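Local coordinates for group B streptococcal R4 surface protein (Streptococcus agalactiae, PDB 6S5X), which is a cell-wall-anchored streptococcal surface protein implicated in infection, represented here by its most N-terminal Rib domain, at residues 25-30 / 59-64. Numbering follows the deposited sequence.
Sequences PKAEDS and AKVVVT
Val61 meets the 3-10 turn of residues 27-30 with both of its methyl groups, and the contact illustrates how one branched side chain can join a sheet to the loop packed over it. CG2 of Val61 lies 3.8 Å from CB of Ser30, and CG1 of Val61 lies 4.3 Å from CB of Ala27. The CG2 methyl of Val61 is shared between the two residues, since it also comes within 4.3 Å of the carbonyl oxygen O of Ala27. With CG1 anti to the backbone N (chi1 178°), CG2 falls beside that nitrogen and is directed at Ser30. All three residues are buried, and their CA-CB bonds point across the interface. The area shared is small, 107 Å² in all, and the attraction is apolar.

Ser30 offers only its methylene to the valine. Its OG stands anti to the carbonyl carbon (chi1 -72°) and is hydrogen-bonded to the side-chain amide of Gln17, whose NE2 also bonds the carbonyl oxygen of Lys26; one amide thus bonds the residue preceding the turn and the residue that ends it. Within the turn, Ser30 N bonds Ala27 O at 2.9 Å and Asp29 N bonds Lys26 O at 3.0 Å, consistent with a turn that presents Ala27 and Ser30 to the strand. Val61 is fixed from its own side by a backbone bond to Val73 on strand 70-80, and Val43 and Ile31 also touch its side chain.

The turn belongs to the connection between strands 17-20 and 42-45, and strand 55-64 is an inner strand of the mixed sheet. Near the centre of the chain, the valine packs against this largely irregular connection, alongside contacts of Ser30 with Phe45 and Val75, an arrangement consistent with the reduced immunoglobulin-like fold of the Rib domain.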
ATOM      1  N   PRO A  25      -8.160   7.142  -3.104  1.00  8.88           N
ATOM      2  CA  PRO A  25      -6.828   7.120  -2.502  1.00  7.87           C
ATOM      3  C   PRO A  25      -5.814   6.492  -3.433  1.00  7.61           C
ATOM      4  O   PRO A  25      -6.153   5.654  -4.278  1.00  7.45           O
ATOM      5  CB  PRO A  25      -7.014   6.262  -1.237  1.00 11.39           C
ATOM      6  CG  PRO A  25      -8.192   5.368  -1.545  1.00 16.38           C
ATOM      7  CD  PRO A  25      -9.070   6.179  -2.461  1.00  8.92           C
ATOM      8  N   LYS A  26      -4.564   6.897  -3.237  1.00  7.66           N
ATOM      9  CA  LYS A  26      -3.418   6.303  -3.916  1.00 10.85           C
ATOM     10  C   LYS A  26      -2.692   5.332  -2.978  1.00  7.49           C
ATOM     11  O   LYS A  26      -2.465   5.621  -1.794  1.00  8.18           O
ATOM     12  CB  LYS A  26      -2.477   7.403  -4.397  1.00 11.55           C
ATOM     13  CG  LYS A  26      -3.104   8.421  -5.363  1.00 16.81           C
ATOM     14  CD  LYS A  26      -2.026   9.397  -5.850  1.00 21.59           C
ATOM     15  CE  LYS A  26      -2.528  10.363  -6.940  1.00 32.45           C
ATOM     16  NZ  LYS A  26      -3.883  10.908  -6.701  1.00 24.14           N
ATOM     17  N   ALA A  27      -2.295   4.188  -3.529  1.00  7.94           N
ATOM     18  CA  ALA A  27      -1.604   3.189  -2.717  1.00  8.29           C
ATOM     19  C   ALA A  27      -0.301   3.743  -2.156  1.00  7.61           C
ATOM     20  O   ALA A  27       0.098   3.392  -1.033  1.00  9.20           O
ATOM     21  CB  ALA A  27      -1.323   1.944  -3.555  1.00 11.46           C
ATOM     22  N   GLU A  28       0.362   4.631  -2.903  1.00  8.11           N
ATOM     23  CA  GLU A  28       1.602   5.235  -2.415  1.00 10.89           C
ATOM     24  C   GLU A  28       1.408   5.952  -1.077  1.00 10.35           C
ATOM     25  O   GLU A  28       2.326   6.010  -0.258  1.00 13.62           O
ATOM     26  CB  GLU A  28       2.155   6.233  -3.443  1.00 17.83           C
ATOM     27  CG  GLU A  28       2.789   5.592  -4.695  1.00 21.21           C
ATOM     28  CD  GLU A  28       1.803   5.199  -5.776  1.00111.32           C
ATOM     29  OE1 GLU A  28       0.594   5.417  -5.604  1.00 15.33           O
ATOM     30  OE2 GLU A  28       2.251   4.674  -6.819  1.00 26.89           O
ATOM     31  N   ASP A  29       0.232   6.512  -0.838  1.00  8.25           N
ATOM     32  CA  ASP A  29      -0.016   7.260   0.387  1.00 10.15           C
ATOM     33  C   ASP A  29      -0.327   6.342   1.567  1.00 11.31           C
ATOM     34  O   ASP A  29      -0.559   6.832   2.679  1.00 13.25           O
ATOM     35  CB  ASP A  29      -1.157   8.258   0.115  1.00  9.24           C
ATOM     36  CG  ASP A  29      -0.731   9.409  -0.827  1.00 19.48           C
ATOM     37  OD1 ASP A  29       0.477   9.768  -0.854  1.00 21.74           O
ATOM     38  OD2 ASP A  29      -1.590   9.946  -1.561  1.00 17.97           O
ATOM     39  N   SER A  30      -0.386   5.033   1.331  1.00  7.75           N
ATOM     40  CA  SER A  30      -0.552   4.009   2.353  1.00  8.34           C
ATOM     41  C   SER A  30       0.752   3.291   2.698  1.00 11.06           C
ATOM     42  O   SER A  30       0.717   2.274   3.390  1.00  9.87           O
ATOM     43  CB  SER A  30      -1.595   2.990   1.896  1.00  7.33           C
ATOM     44  OG  SER A  30      -2.905   3.552   1.924  1.00 13.14           O
ATOM     45  N   ALA A  59      -7.805  -2.402   3.617  1.00 12.00           N
ATOM     46  CA  ALA A  59      -7.249  -2.513   2.285  1.00  8.51           C
ATOM     47  C   ALA A  59      -5.914  -3.223   2.381  1.00  8.73           C
ATOM     48  O   ALA A  59      -5.327  -3.327   3.460  1.00 13.11           O
ATOM     49  CB  ALA A  59      -7.080  -1.143   1.638  1.00 12.55           C
ATOM     50  N   LYS A  60      -5.426  -3.702   1.237  1.00  9.39           N
ATOM     51  CA  LYS A  60      -4.112  -4.333   1.177  1.00 11.01           C
ATOM     52  C   LYS A  60      -3.300  -3.662   0.083  1.00 12.90           C
ATOM     53  O   LYS A  60      -3.800  -3.482  -1.035  1.00 11.62           O
ATOM     54  CB  LYS A  60      -4.223  -5.840   0.908  1.00 14.82           C
ATOM     55  CG  LYS A  60      -4.926  -6.648   1.998  1.00 32.89           C
ATOM     56  CD  LYS A  60      -4.938  -8.131   1.643  1.00 76.86           C
ATOM     57  CE  LYS A  60      -3.532  -8.725   1.593  1.00 86.08           C
ATOM     58  NZ  LYS A  60      -2.842  -8.671   2.920  1.00 94.58           N
ATOM     59  N   VAL A  61      -2.068  -3.268   0.395  1.00 10.01           N
ATOM     60  CA  VAL A  61      -1.153  -2.732  -0.609  1.00  7.23           C
ATOM     61  C   VAL A  61      -0.198  -3.854  -1.015  1.00  7.01           C
ATOM     62  O   VAL A  61       0.445  -4.477  -0.160  1.00  9.72           O
ATOM     63  CB  VAL A  61      -0.386  -1.507  -0.097  1.00  8.10           C
ATOM     64  CG1 VAL A  61       0.574  -1.017  -1.142  1.00  9.91           C
ATOM     65  CG2 VAL A  61      -1.344  -0.393   0.291  1.00 12.09           C
ATOM     66  N   VAL A  62      -0.154  -4.131  -2.309  1.00  6.96           N
ATOM     67  CA  VAL A  62       0.785  -5.079  -2.892  1.00  7.22           C
ATOM     68  C   VAL A  62       2.001  -4.306  -3.384  1.00 13.02           C
ATOM     69  O   VAL A  62       1.885  -3.394  -4.209  1.00  6.56           O
ATOM     70  CB  VAL A  62       0.146  -5.881  -4.032  1.00 11.41           C
ATOM     71  CG1 VAL A  62       1.159  -6.858  -4.588  1.00 11.65           C
ATOM     72  CG2 VAL A  62      -1.058  -6.621  -3.536  1.00 19.26           C
ATOM     73  N   VAL A  63       3.151  -4.669  -2.857  1.00  7.08           N
ATOM     74  CA  VAL A  63       4.435  -4.045  -3.146  1.00  8.20           C
ATOM     75  C   VAL A  63       5.198  -5.019  -4.026  1.00  7.43           C
ATOM     76  O   VAL A  63       5.498  -6.139  -3.596  1.00  7.61           O
ATOM     77  CB  VAL A  63       5.211  -3.749  -1.857  1.00  8.99           C
ATOM     78  CG1 VAL A  63       6.556  -3.078  -2.158  1.00 13.85           C
ATOM     79  CG2 VAL A  63       4.391  -2.925  -0.910  1.00 10.50           C
ATOM     80  N   THR A  64       5.469  -4.634  -5.269  1.00  6.35           N
ATOM     81  CA  THR A  64       6.109  -5.522  -6.236  1.00  7.93           C
ATOM     82  C   THR A  64       7.501  -4.999  -6.545  1.00  9.72           C
ATOM     83  O   THR A  64       7.657  -3.900  -7.076  1.00  6.35           O
ATOM     84  CB  THR A  64       5.290  -5.654  -7.519  1.00  7.89           C
ATOM     85  OG1 THR A  64       3.969  -6.122  -7.203  1.00  9.90           O
ATOM     86  CG2 THR A  64       5.968  -6.679  -8.444  1.00 10.59           C
TER